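PDB 4CRQ: endo-1,3-beta-glucanase, family GH16 from Zobellia galactanivorans, which probably hydrolyses internal beta-1,3-glucosidic bonds of laminarin with the GH16 catalytic module, the part of the longer modular enzyme present here. Local coordinates for residues Q8-D13 against Y226-Q231; E34-R39 against N201-G206; I86-G91 against A220-D225; V161-N166 against V180-G185. The protein carries 1 engineered substitution. One frame throughout, in Å; residues are numbered along the deposited sequence.

Interactions 1 and 3 are strand pairings in a GH16 beta sandwich, on the later and earlier halves of strand 220-231: the first against strand 4-9, the second against strand 80-87, which also flanks the later half. Both reach the same calcium ion and its three waters, but interaction 1 is partly exposed and rests on a salt bridge, interaction 3 buried and mostly apolar. Interaction 2, also buried, joins two strands sharing the neighbour 62-70 through the Q36 amide, braced by E34, and a backbone bond from L35; M202 packs against P89, A220 and M222 of interaction 3. Interaction 4, partly buried, joins turns at the edge, touches none of the others and relies on two Asx turns.

Interaction 1 of 4, residues Q8-D13 against Y226-Q231; sequences QDEFDD and YVRVYQ. With CA (calcium ion), chain C.
D9 and V227 form an antiparallel hydrogen-bonded pair, D9 N to V227 O at 2.9 Å and V227 N to D9 O at 3.0 Å, with Q8 and R228 as the adjoining non-hydrogen-bonded pair. Beyond D9 the chain leaves the strand in an Asx turn: D9 OD1 accepts from F11 N, while D9 OD2 is held by W19 and G16. E10 and R228 carry the polar side. R228, extended from CG to NE, grips the carboxylate side-on, NE to E10 OE2 at 2.9 Å and NH2 to E10 OE1 at 2.8 Å. The carboxylate and guanidinium planes are twisted 34° apart; OE2 uses its syn lone pair, whereas OE1 is met well out of the carboxylate plane. A bend at chi2 (-62°) folds E10 back over the neighbouring strand. Q8 NE2 reaches E10 OE2 at 2.7 Å from above the carboxylate plane, giving this oxygen two donors. Beneath the salt bridge, R228 CZ lies 3.5 Å above the centre of the Y226 ring. On the other face of the sheet, F11 CE2 meets V227 CG2 at 4.3 Å. An alanine in place of E10 removes the carboxylate and would probably leave R228 without its counter-charge and a calcium-bound water without the acceptor OE1. The backbone of E10 serves the metal directly, E10 O binding calcium at 2.3 Å. With G48, D225 and three waters it completes a calcium site beside the end of a strand, consistent with the structural calcium on the convex side of many GH16 jelly rolls.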
loop_
_atom_site.group_PDB
_atom_site.type_symbol
_atom_site.label_atom_id
_atom_site.label_comp_id
_atom_site.label_asym_id
_atom_site.label_seq_id
_atom_site.Cartn_x
_atom_site.Cartn_y
_atom_site.Cartn_z
ATOM N N GLN A 8 10.546 9.703 8.181
ATOM C CA GLN A 8 11.121 8.872 7.131
ATOM C C GLN A 8 11.577 7.544 7.667
ATOM O O GLN A 8 11.869 7.423 8.863
ATOM C CB GLN A 8 12.336 9.562 6.471
ATOM C CG GLN A 8 13.494 9.764 7.472
ATOM C CD GLN A 8 14.567 10.758 7.108
ATOM O OE1 GLN A 8 14.928 11.575 7.959
ATOM N NE2 GLN A 8 15.086 10.710 5.886
ATOM N N ASP A 9 11.664 6.573 6.764
ATOM C CA ASP A 9 12.392 5.349 7.046
ATOM C C ASP A 9 13.227 5.142 5.786
ATOM O O ASP A 9 12.663 4.886 4.714
ATOM C CB ASP A 9 11.524 4.110 7.350
ATOM C CG ASP A 9 12.358 2.986 7.987
ATOM O OD1 ASP A 9 13.610 2.959 7.780
ATOM O OD2 ASP A 9 11.786 2.147 8.696
ATOM N N GLU A 10 14.550 5.278 5.903
ATOM C CA GLU A 10 15.502 5.131 4.783
ATOM C C GLU A 10 16.015 3.689 4.627
ATOM O O GLU A 10 16.715 3.401 3.653
ATOM C CB GLU A 10 16.713 6.062 4.983
ATOM C CG GLU A 10 16.342 7.541 5.077
ATOM C CD GLU A 10 15.678 8.093 3.819
ATOM O OE1 GLU A 10 16.183 7.804 2.705
ATOM O OE2 GLU A 10 14.669 8.824 3.939
ATOM N N PHE A 11 15.690 2.805 5.583
ATOM C CA PHE A 11 16.141 1.400 5.539
ATOM C C PHE A 11 17.668 1.269 5.349
ATOM O O PHE A 11 18.123 0.400 4.598
ATOM C CB PHE A 11 15.332 0.621 4.453
ATOM C CG PHE A 11 13.841 0.674 4.674
ATOM C CD1 PHE A 11 13.261 0.034 5.777
ATOM C CD2 PHE A 11 13.022 1.392 3.794
ATOM C CE1 PHE A 11 11.885 0.096 5.986
ATOM C CE2 PHE A 11 11.622 1.449 3.980
ATOM C CZ PHE A 11 11.066 0.805 5.099
ATOM N N ASP A 12 18.460 2.126 6.023
ATOM C CA ASP A 12 19.921 2.091 5.818
ATOM C C ASP A 12 20.538 0.719 6.077
ATOM O O ASP A 12 21.239 0.178 5.213
ATOM C CB ASP A 12 20.649 3.153 6.653
ATOM C CG ASP A 12 20.334 4.576 6.223
ATOM O OD1 ASP A 12 19.930 4.841 5.070
ATOM O OD2 ASP A 12 20.513 5.470 7.076
ATOM N N ASP A 13 20.254 0.160 7.252
ATOM C CA ASP A 13 20.844 -1.129 7.686
ATOM C C ASP A 13 19.843 -2.089 8.302
ATOM O O ASP A 13 20.122 -3.303 8.416
ATOM C CB ASP A 13 21.994 -0.861 8.669
ATOM C CG ASP A 13 23.208 -0.205 8.007
ATOM O OD1 ASP A 13 23.835 -0.839 7.121
ATOM O OD2 ASP A 13 23.544 0.946 8.383
ATOM N N TYR A 226 12.933 3.882 0.364
ATOM C CA TYR A 226 12.574 4.684 1.538
ATOM C C TYR A 226 11.118 4.987 1.507
ATOM O O TYR A 226 10.491 4.882 0.429
ATOM C CB TYR A 226 13.371 6.018 1.595
ATOM C CG TYR A 226 13.284 6.895 0.338
ATOM C CD1 TYR A 226 12.093 7.613 0.006
ATOM C CD2 TYR A 226 14.404 7.036 -0.511
ATOM C CE1 TYR A 226 12.024 8.443 -1.127
ATOM C CE2 TYR A 226 14.344 7.861 -1.655
ATOM C CZ TYR A 226 13.157 8.560 -1.955
ATOM O OH TYR A 226 13.087 9.387 -3.050
ATOM N N VAL A 227 10.554 5.344 2.648
ATOM C CA VAL A 227 9.216 5.957 2.719
ATOM C C VAL A 227 9.462 7.327 3.380
ATOM O O VAL A 227 10.191 7.396 4.395
ATOM C CB VAL A 227 8.208 5.152 3.569
ATOM C CG1 VAL A 227 6.846 5.883 3.631
ATOM C CG2 VAL A 227 8.045 3.713 3.035
ATOM N N ARG A 228 8.886 8.407 2.829
ATOM C CA ARG A 228 9.047 9.750 3.401
ATOM C C ARG A 228 7.714 10.448 3.466
ATOM O O ARG A 228 6.858 10.272 2.554
ATOM C CB ARG A 228 10.049 10.602 2.593
ATOM C CG ARG A 228 11.476 10.098 2.637
ATOM C CD ARG A 228 12.366 10.845 1.659
ATOM N NE ARG A 228 13.719 10.282 1.659
ATOM C CZ ARG A 228 14.670 10.554 0.767
ATOM N NH1 ARG A 228 14.455 11.413 -0.244
ATOM N NH2 ARG A 228 15.858 9.963 0.902
ATOM N N VAL A 229 7.537 11.240 4.532
ATOM C CA VAL A 229 6.321 12.044 4.699
ATOM C C VAL A 229 6.737 13.477 4.928
ATOM O O VAL A 229 7.541 13.745 5.836
ATOM C CB VAL A 229 5.415 11.570 5.866
ATOM C CG1 VAL A 229 4.210 12.507 6.058
ATOM C CG2 VAL A 229 4.956 10.124 5.620
ATOM N N TYR A 230 6.213 14.382 4.107
ATOM C CA TYR A 230 6.393 15.802 4.250
ATOM C C TYR A 230 5.062 16.451 4.607
ATOM O O TYR A 230 4.007 15.987 4.154
ATOM C CB TYR A 230 6.835 16.427 2.921
ATOM C CG TYR A 230 8.174 15.964 2.401
ATOM C CD1 TYR A 230 8.280 14.757 1.644
ATOM C CD2 TYR A 230 9.361 16.707 2.669
ATOM C CE1 TYR A 230 9.513 14.325 1.166
ATOM C CE2 TYR A 230 10.606 16.279 2.188
ATOM C CZ TYR A 230 10.679 15.087 1.436
ATOM O OH TYR A 230 11.907 14.665 0.974
ATOM N N GLN A 231 5.096 17.521 5.399
ATOM C CA GLN A 231 3.863 18.275 5.697
ATOM C C GLN A 231 4.148 19.756 5.580
ATOM O O GLN A 231 5.303 20.178 5.763
ATOM C CB GLN A 231 3.297 17.937 7.082
ATOM C CG GLN A 231 2.610 16.576 7.148
ATOM C CD GLN A 231 2.188 16.220 8.555
ATOM O OE1 GLN A 231 2.851 16.623 9.530
ATOM N NE2 GLN A 231 1.100 15.491 8.692
HETATM CA CA CA C . 17.356 3.476 1.418
HETATM O O HOH W 1 17.318 5.808 1.331
HETATM O O HOH W 2 19.478 3.646 2.876
HETATM O O HOH W 3 19.580 3.605 0.210
#

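Interaction 2 of 4, residues E34-R39 against N201-G206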
loop_
_atom_site.group_PDB
_atom_site.type_symbol
_atom_site.label_atom_id
_atom_site.label_comp_id
_atom_site.label_asym_id
_atom_site.label_seq_id
_atom_site.Cartn_x
_atom_site.Cartn_y
_atom_site.Cartn_z
ATOM N N GLU A 34 -6.937 -13.645 -0.786
ATOM C CA GLU A 34 -5.487 -13.712 -1.100
ATOM C C GLU A 34 -4.924 -15.081 -0.692
ATOM O O GLU A 34 -5.448 -15.726 0.235
ATOM C CB GLU A 34 -4.728 -12.595 -0.395
ATOM C CG GLU A 34 -5.155 -11.229 -0.943
ATOM C CD GLU A 34 -4.788 -10.046 -0.048
ATOM O OE1 GLU A 34 -3.866 -10.167 0.811
ATOM O OE2 GLU A 34 -5.412 -8.973 -0.194
ATOM N N LEU A 35 -3.866 -15.511 -1.378
ATOM C CA LEU A 35 -3.315 -16.879 -1.186
ATOM C C LEU A 35 -2.090 -16.971 -0.274
ATOM O O LEU A 35 -1.689 -18.076 0.091
ATOM C CB LEU A 35 -3.040 -17.547 -2.570
ATOM C CG LEU A 35 -4.187 -17.470 -3.603
ATOM C CD1 LEU A 35 -3.718 -17.943 -4.965
ATOM C CD2 LEU A 35 -5.422 -18.250 -3.139
ATOM N N GLN A 36 -1.510 -15.822 0.096
ATOM C CA GLN A 36 -0.276 -15.842 0.928
ATOM C C GLN A 36 -0.530 -15.847 2.440
ATOM O O GLN A 36 -1.546 -15.317 2.940
ATOM C CB GLN A 36 0.677 -14.650 0.634
ATOM C CG GLN A 36 0.254 -13.317 1.265
ATOM C CD GLN A 36 -1.083 -12.778 0.783
ATOM O OE1 GLN A 36 -1.455 -12.969 -0.381
ATOM N NE2 GLN A 36 -1.818 -12.099 1.677
ATOM N N TYR A 37 0.417 -16.445 3.148
ATOM C CA TYR A 37 0.468 -16.378 4.589
ATOM C C TYR A 37 1.607 -15.378 4.953
ATOM O O TYR A 37 2.768 -15.647 4.617
ATOM C CB TYR A 37 0.736 -17.767 5.164
ATOM C CG TYR A 37 0.677 -17.909 6.676
ATOM C CD1 TYR A 37 1.656 -17.318 7.536
ATOM C CD2 TYR A 37 -0.345 -18.665 7.273
ATOM C CE1 TYR A 37 1.590 -17.464 8.932
ATOM C CE2 TYR A 37 -0.409 -18.813 8.668
ATOM C CZ TYR A 37 0.555 -18.226 9.483
ATOM O OH TYR A 37 0.460 -18.389 10.835
ATOM N N TYR A 38 1.297 -14.235 5.591
ATOM C CA TYR A 38 2.344 -13.278 5.926
ATOM C C TYR A 38 3.184 -13.755 7.091
ATOM O O TYR A 38 2.674 -14.328 8.048
ATOM C CB TYR A 38 1.697 -11.952 6.235
ATOM C CG TYR A 38 1.123 -11.198 5.025
ATOM C CD1 TYR A 38 1.920 -10.952 3.886
ATOM C CD2 TYR A 38 -0.198 -10.707 5.034
ATOM C CE1 TYR A 38 1.442 -10.237 2.789
ATOM C CE2 TYR A 38 -0.704 -10.002 3.944
ATOM C CZ TYR A 38 0.120 -9.769 2.830
ATOM O OH TYR A 38 -0.336 -9.064 1.746
ATOM N N ARG A 39 4.490 -13.523 6.982
ATOM C CA ARG A 39 5.472 -13.837 8.073
ATOM C C ARG A 39 6.487 -12.734 8.217
ATOM O O ARG A 39 6.781 -12.002 7.252
ATOM C CB ARG A 39 6.189 -15.163 7.774
ATOM C CG ARG A 39 5.203 -16.333 7.488
ATOM C CD ARG A 39 5.908 -17.681 7.620
ATOM N NE ARG A 39 6.309 -17.930 9.017
ATOM C CZ ARG A 39 7.415 -18.592 9.408
ATOM N NH1 ARG A 39 8.275 -19.090 8.502
ATOM N NH2 ARG A 39 7.669 -18.774 10.702
ATOM N N ASN A 201 2.956 -3.951 1.517
ATOM C CA ASN A 201 2.813 -5.421 1.436
ATOM C C ASN A 201 2.978 -5.917 0.035
ATOM O O ASN A 201 2.945 -5.120 -0.936
ATOM C CB ASN A 201 1.412 -5.882 1.938
ATOM C CG ASN A 201 0.282 -5.485 0.963
ATOM O OD1 ASN A 201 -0.096 -4.316 0.918
ATOM N ND2 ASN A 201 -0.236 -6.438 0.173
ATOM N N MET A 202 3.136 -7.238 -0.093
ATOM C CA MET A 202 2.972 -7.834 -1.417
ATOM C C MET A 202 2.115 -9.093 -1.261
ATOM O O MET A 202 2.566 -10.076 -0.647
ATOM C CB MET A 202 4.293 -8.142 -2.128
ATOM C CG MET A 202 4.047 -8.632 -3.579
ATOM S SD MET A 202 5.516 -8.439 -4.634
ATOM C CE MET A 202 6.818 -9.252 -3.687
ATOM N N ALA A 203 0.884 -9.063 -1.787
ATOM C CA ALA A 203 -0.000 -10.219 -1.746
ATOM C C ALA A 203 0.312 -11.138 -2.939
ATOM O O ALA A 203 0.964 -10.708 -3.917
ATOM C CB ALA A 203 -1.466 -9.790 -1.745
ATOM N N VAL A 204 -0.126 -12.400 -2.837
ATOM C CA VAL A 204 -0.066 -13.347 -3.946
ATOM C C VAL A 204 -1.493 -13.876 -4.153
ATOM O O VAL A 204 -2.075 -14.534 -3.247
ATOM C CB VAL A 204 0.903 -14.522 -3.699
ATOM C CG1 VAL A 204 0.961 -15.444 -4.915
ATOM C CG2 VAL A 204 2.296 -14.002 -3.310
ATOM N N GLY A 205 -2.053 -13.601 -5.344
ATOM C CA GLY A 205 -3.439 -13.978 -5.694
ATOM C C GLY A 205 -4.481 -13.151 -4.956
ATOM O O GLY A 205 -4.172 -12.352 -4.058
ATOM N N GLY A 206 -5.736 -13.334 -5.346
ATOM C CA GLY A 206 -6.830 -12.588 -4.729
ATOM C C GLY A 206 -7.811 -12.211 -5.795
ATOM O O GLY A 206 -7.555 -12.463 -6.992
#
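Q36 hands its amide across to V204, OE1 accepting from V204 N at 2.8 Å in a nearly straight bond (168°) whose donor stands above the carbonyl plane. L35 N donates to V204 O at 2.8 Å, so both polar backbone atoms of V204 are engaged. A203 CB packs against E34 OE1 and Q36 OE1, at 3.5 Å from each. Behind the amide, Q36 NE2 donates to the anti lone pair of E34 OE1 at 2.9 Å, which fixes the rotation of the amide. A leucine in place of Q36 offers no acceptor and would probably strand the V204 amide and let the E34 carboxylate turn. Q36 CG lies over one face of the Y38 ring, whose edge faces M202 O; Y38 OH takes a weak bond from N201 ND2 at 3.1 Å, while N201 OD1 is held by W99. At G205 a side chain would collide with L35 CD1. In this buried packing of the GH16 beta sandwich, away from the calcium site, strands 36-38 and 196-204 both pair with strand 62-70; helix 29-33 brings W30 against Y38, and W95 of strand 94-102 packs on E34 and A203.

Interaction 3 of 4, residues I86-G91 against A220-D225; sequences IALPSG and AQMLVD. With CA (calcium ion), chain C.
I86 and A87 pair with V224 and L223 in the antiparallel ladder joining strands 80-87 and 220-231 of the GH16 jelly roll, a ladder that runs toward the calcium site. A87 N donates to L223 O at 2.9 Å, and L223 N returns the bond to A87 O at 3.0 Å. On one face I86 and V224 lie side by side, CG1 of I86 meeting CG2 of V224 at 4.2 Å. M222 lies on this side too: its CG, anti to the backbone nitrogen (chi1 169°), starts an extended chain alongside L88, whose CD2 touches M222 CG at 4.1 Å. On the opposite face A87 CB meets L223 CB at 4.1 Å. The ladder stops at P89, which has no N-H to give; instead, P89 CD rests on Q221 O at 3.2 Å, and P89 CB packs against A220 CB at 3.9 Å. At the other end the chemistry changes from apolar to ionic. D225 grips the calcium twice, through its backbone O and its OD1, each 2.4 Å from the ion, while OD2 of the same carboxylate forms a salt bridge with R85. One carboxylate thereby links the metal to strand 80-87, and E10, G48 and three waters supply the remaining ligands. Strand 49-59 flanks 220-231 on its other edge, and strand 156-163 flanks 80-87. I86 packs on F98 and M222 on P96 of strand 94-102, while A87 and L223 meet Y156.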
loop_
_atom_site.group_PDB
_atom_site.type_symbol
_atom_site.label_atom_id
_atom_site.label_comp_id
_atom_site.label_asym_id
_atom_site.label_seq_id
_atom_site.Cartn_x
_atom_site.Cartn_y
_atom_site.Cartn_z
ATOM N N ILE A 86 10.184 2.922 -5.046
ATOM C CA ILE A 86 9.920 1.473 -5.116
ATOM C C ILE A 86 10.241 0.885 -6.487
ATOM O O ILE A 86 9.926 1.511 -7.518
ATOM C CB ILE A 86 8.416 1.194 -4.808
ATOM C CG1 ILE A 86 8.003 1.762 -3.434
ATOM C CG2 ILE A 86 8.064 -0.309 -4.834
ATOM C CD1 ILE A 86 6.508 1.628 -3.107
ATOM N N ALA A 87 10.821 -0.323 -6.483
ATOM C CA ALA A 87 11.086 -1.123 -7.694
ATOM C C ALA A 87 10.272 -2.404 -7.503
ATOM O O ALA A 87 10.314 -3.017 -6.439
ATOM C CB ALA A 87 12.567 -1.416 -7.868
ATOM N N LEU A 88 9.525 -2.828 -8.522
ATOM C CA LEU A 88 8.582 -3.932 -8.398
ATOM C C LEU A 88 8.912 -5.141 -9.256
ATOM O O LEU A 88 9.386 -4.974 -10.372
ATOM C CB LEU A 88 7.186 -3.425 -8.834
ATOM C CG LEU A 88 6.551 -2.305 -7.986
ATOM C CD1 LEU A 88 5.265 -1.787 -8.630
ATOM C CD2 LEU A 88 6.306 -2.785 -6.536
ATOM N N PRO A 89 8.644 -6.358 -8.738
ATOM C CA PRO A 89 8.861 -7.572 -9.517
ATOM C C PRO A 89 7.653 -7.801 -10.418
ATOM O O PRO A 89 6.602 -7.234 -10.152
ATOM C CB PRO A 89 8.929 -8.654 -8.454
ATOM C CG PRO A 89 8.036 -8.154 -7.344
ATOM C CD PRO A 89 8.136 -6.651 -7.370
ATOM N N SER A 90 7.763 -8.615 -11.461
ATOM C CA SER A 90 6.599 -8.856 -12.318
ATOM C C SER A 90 6.264 -10.338 -12.352
ATOM O O SER A 90 7.180 -11.155 -12.362
ATOM C CB SER A 90 6.846 -8.296 -13.724
ATOM O OG SER A 90 6.899 -6.865 -13.712
ATOM N N GLY A 91 4.979 -10.682 -12.359
ATOM C CA GLY A 91 4.596 -12.086 -12.452
ATOM C C GLY A 91 3.134 -12.231 -12.162
ATOM O O GLY A 91 2.620 -11.533 -11.262
ATOM N N ALA A 220 9.980 -13.505 -5.434
ATOM C CA ALA A 220 9.819 -12.186 -6.066
ATOM C C ALA A 220 10.116 -11.122 -5.017
ATOM O O ALA A 220 9.584 -11.215 -3.919
ATOM C CB ALA A 220 8.420 -12.046 -6.594
ATOM N N GLN A 221 10.912 -10.110 -5.367
ATOM C CA GLN A 221 11.336 -9.063 -4.426
ATOM C C GLN A 221 10.719 -7.714 -4.755
ATOM O O GLN A 221 10.896 -7.207 -5.868
ATOM C CB GLN A 221 12.868 -8.894 -4.409
ATOM C CG GLN A 221 13.664 -10.099 -3.916
ATOM C CD GLN A 221 15.169 -9.856 -3.912
ATOM O OE1 GLN A 221 15.691 -9.119 -4.744
ATOM N NE2 GLN A 221 15.866 -10.464 -2.981
ATOM N N MET A 222 10.009 -7.147 -3.786
ATOM C CA MET A 222 9.540 -5.748 -3.839
ATOM C C MET A 222 10.611 -4.950 -3.070
ATOM O O MET A 222 10.872 -5.249 -1.894
ATOM C CB MET A 222 8.141 -5.629 -3.215
ATOM C CG MET A 222 7.678 -4.206 -2.970
ATOM S SD MET A 222 6.071 -4.345 -2.156
ATOM C CE MET A 222 5.611 -2.619 -2.046
ATOM N N LEU A 223 11.215 -3.954 -3.726
ATOM C CA LEU A 223 12.295 -3.138 -3.160
ATOM C C LEU A 223 11.777 -1.776 -2.833
ATOM O O LEU A 223 11.260 -1.081 -3.712
ATOM C CB LEU A 223 13.465 -3.026 -4.154
ATOM C CG LEU A 223 14.032 -4.367 -4.670
ATOM C CD1 LEU A 223 15.206 -4.078 -5.604
ATOM C CD2 LEU A 223 14.475 -5.319 -3.569
ATOM N N VAL A 224 11.893 -1.391 -1.563
ATOM C CA VAL A 224 11.487 -0.049 -1.112
ATOM C C VAL A 224 12.749 0.665 -0.562
ATOM O O VAL A 224 13.288 0.309 0.511
ATOM C CB VAL A 224 10.358 -0.092 -0.050
ATOM C CG1 VAL A 224 9.891 1.343 0.316
ATOM C CG2 VAL A 224 9.178 -0.940 -0.501
ATOM N N ASP A 225 13.220 1.663 -1.314
ATOM C CA ASP A 225 14.418 2.413 -0.933
ATOM C C ASP A 225 14.103 3.257 0.312
ATOM O O ASP A 225 14.941 3.347 1.233
ATOM C CB ASP A 225 14.857 3.260 -2.131
ATOM C CG ASP A 225 16.169 4.014 -1.911
ATOM O OD1 ASP A 225 16.900 3.795 -0.878
ATOM O OD2 ASP A 225 16.487 4.865 -2.792
HETATM CA CA CA C . 17.356 3.476 1.418
HETATM O O HOH W 2 19.478 3.646 2.876
HETATM O O HOH W 1 17.318 5.808 1.331
HETATM O O HOH W 3 19.580 3.605 0.210
#

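Interaction 4 of 4, residues V161-N166 against V180-G185; sequences VEWDAN and VDISNG
I182 N donates to N166 O at 2.9 Å across the segments, standing well above the carbonyl plane (50° out of it). Each segment has an aspartate that shapes its turn. D164 OD1 accepts from N166 N at 2.8 Å in an Asx turn and takes a further bond from S167 N. D181 OD1 makes a second Asx turn, receiving S183 N at 3.0 Å; its syn lone pair also takes S183 OG at 2.7 Å, so one oxygen holds both the amide and the hydroxyl of the same serine. Water adds a bridge, donating to A165 O at 2.9 Å and accepting from N184 N. In the packing, N166 OD1 lies 3.2 Å from S183 CB. I182 adds an apolar contact. With CG1 set between its backbone nitrogen and carbonyl carbon (chi1 62°), its CD1 comes in at the edge of the W163 ring, 4.0 Å from W163 CD1, and lies 3.4 Å from D164 O. The indole nitrogen is engaged elsewhere, by F192 O, and the rings of F196 and Y79 meet W163 edge-to-face. Residues 164-166 form the turn between strands 156-163 and 167-172, and I182 to G185 the turn after strand 175-181, where G185 N bonds to I182 O. The contact thus ties these two turns together at one margin of an antiparallel meander in the GH16 sandwich.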
loop_
_atom_site.group_PDB
_atom_site.type_symbol
_atom_site.label_atom_id
_atom_site.label_comp_id
_atom_site.label_asym_id
_atom_site.label_seq_id
_atom_site.Cartn_x
_atom_site.Cartn_y
_atom_site.Cartn_z
ATOM N N VAL A 161 1.216 10.572 -2.907
ATOM C CA VAL A 161 -0.031 11.307 -2.885
ATOM C C VAL A 161 0.212 12.621 -2.196
ATOM O O VAL A 161 1.009 12.658 -1.249
ATOM C CB VAL A 161 -1.206 10.576 -2.165
ATOM C CG1 VAL A 161 -1.689 9.414 -3.001
ATOM C CG2 VAL A 161 -0.847 10.192 -0.708
ATOM N N GLU A 162 -0.444 13.680 -2.657
ATOM C CA GLU A 162 -0.511 14.943 -1.902
ATOM C C GLU A 162 -1.937 15.029 -1.369
ATOM O O GLU A 162 -2.902 15.035 -2.147
ATOM C CB GLU A 162 -0.185 16.157 -2.750
ATOM C CG GLU A 162 1.286 16.296 -3.062
ATOM C CD GLU A 162 1.606 17.448 -3.999
ATOM O OE1 GLU A 162 0.696 18.164 -4.489
ATOM O OE2 GLU A 162 2.805 17.631 -4.258
ATOM N N TRP A 163 -2.053 15.086 -0.044
ATOM C CA TRP A 163 -3.321 15.066 0.651
ATOM C C TRP A 163 -3.474 16.288 1.506
ATOM O O TRP A 163 -2.656 16.493 2.373
ATOM C CB TRP A 163 -3.333 13.771 1.457
ATOM C CG TRP A 163 -4.386 13.569 2.516
ATOM C CD1 TRP A 163 -5.716 14.021 2.530
ATOM C CD2 TRP A 163 -4.222 12.814 3.744
ATOM N NE1 TRP A 163 -6.361 13.610 3.671
ATOM C CE2 TRP A 163 -5.515 12.877 4.450
ATOM C CE3 TRP A 163 -3.158 12.108 4.326
ATOM C CZ2 TRP A 163 -5.712 12.257 5.683
ATOM C CZ3 TRP A 163 -3.370 11.490 5.573
ATOM C CH2 TRP A 163 -4.624 11.566 6.235
ATOM N N ASP A 164 -4.494 17.108 1.252
ATOM C CA ASP A 164 -4.786 18.271 2.109
ATOM C C ASP A 164 -6.262 18.201 2.536
ATOM O O ASP A 164 -6.959 17.207 2.251
ATOM C CB ASP A 164 -4.424 19.589 1.404
ATOM C CG ASP A 164 -5.205 19.832 0.135
ATOM O OD1 ASP A 164 -6.344 19.361 -0.060
ATOM O OD2 ASP A 164 -4.603 20.536 -0.683
ATOM N N ALA A 165 -6.746 19.246 3.202
ATOM C CA ALA A 165 -8.141 19.280 3.651
ATOM C C ALA A 165 -9.169 19.206 2.496
ATOM O O ALA A 165 -10.308 18.787 2.701
ATOM C CB ALA A 165 -8.378 20.518 4.505
ATOM N N ASN A 166 -8.757 19.598 1.291
ATOM C CA ASN A 166 -9.671 19.703 0.132
ATOM C C ASN A 166 -9.562 18.640 -0.953
ATOM O O ASN A 166 -10.524 18.434 -1.707
ATOM C CB ASN A 166 -9.498 21.080 -0.526
ATOM C CG ASN A 166 -9.927 22.209 0.380
ATOM O OD1 ASN A 166 -10.954 22.125 1.055
ATOM N ND2 ASN A 166 -9.141 23.274 0.404
ATOM N N VAL A 180 -9.156 13.477 -6.273
ATOM C CA VAL A 180 -10.478 13.365 -5.659
ATOM C C VAL A 180 -10.684 14.612 -4.801
ATOM O O VAL A 180 -9.769 15.076 -4.109
ATOM C CB VAL A 180 -10.742 12.077 -4.813
ATOM C CG1 VAL A 180 -10.816 10.864 -5.697
ATOM C CG2 VAL A 180 -9.721 11.862 -3.697
ATOM N N ASP A 181 -11.898 15.140 -4.881
ATOM C CA ASP A 181 -12.327 16.249 -4.080
ATOM C C ASP A 181 -12.834 15.652 -2.753
ATOM O O ASP A 181 -13.666 14.729 -2.737
ATOM C CB ASP A 181 -13.378 17.043 -4.876
ATOM C CG ASP A 181 -14.080 18.140 -4.073
ATOM O OD1 ASP A 181 -13.591 18.580 -3.006
ATOM O OD2 ASP A 181 -15.158 18.581 -4.543
ATOM N N ILE A 182 -12.304 16.164 -1.647
ATOM C CA ILE A 182 -12.761 15.760 -0.302
ATOM C C ILE A 182 -13.251 16.980 0.515
ATOM O O ILE A 182 -13.621 16.818 1.678
ATOM C CB ILE A 182 -11.713 14.890 0.497
ATOM C CG1 ILE A 182 -10.398 15.653 0.772
ATOM C CG2 ILE A 182 -11.469 13.535 -0.189
ATOM C CD1 ILE A 182 -9.539 15.077 1.893
ATOM N N SER A 183 -13.255 18.182 -0.083
ATOM C CA SER A 183 -13.627 19.425 0.640
ATOM C C SER A 183 -15.004 19.308 1.312
ATOM O O SER A 183 -15.987 18.860 0.691
ATOM C CB SER A 183 -13.545 20.672 -0.248
ATOM O OG SER A 183 -14.383 20.554 -1.373
ATOM N N ASN A 184 -15.034 19.704 2.590
ATOM C CA ASN A 184 -16.243 19.691 3.449
ATOM C C ASN A 184 -16.933 18.316 3.557
ATOM O O ASN A 184 -18.126 18.231 3.881
ATOM C CB ASN A 184 -17.227 20.809 3.009
ATOM C CG ASN A 184 -16.596 22.189 3.056
ATOM O OD1 ASN A 184 -16.587 22.906 2.054
ATOM N ND2 ASN A 184 -16.050 22.568 4.217
ATOM N N GLY A 185 -16.168 17.255 3.288
ATOM C CA GLY A 185 -16.668 15.889 3.334
ATOM C C GLY A 185 -17.711 15.550 2.281
ATOM O O GLY A 185 -18.549 14.672 2.527
HETATM O O HOH W 4 -12.564 20.189 3.796
#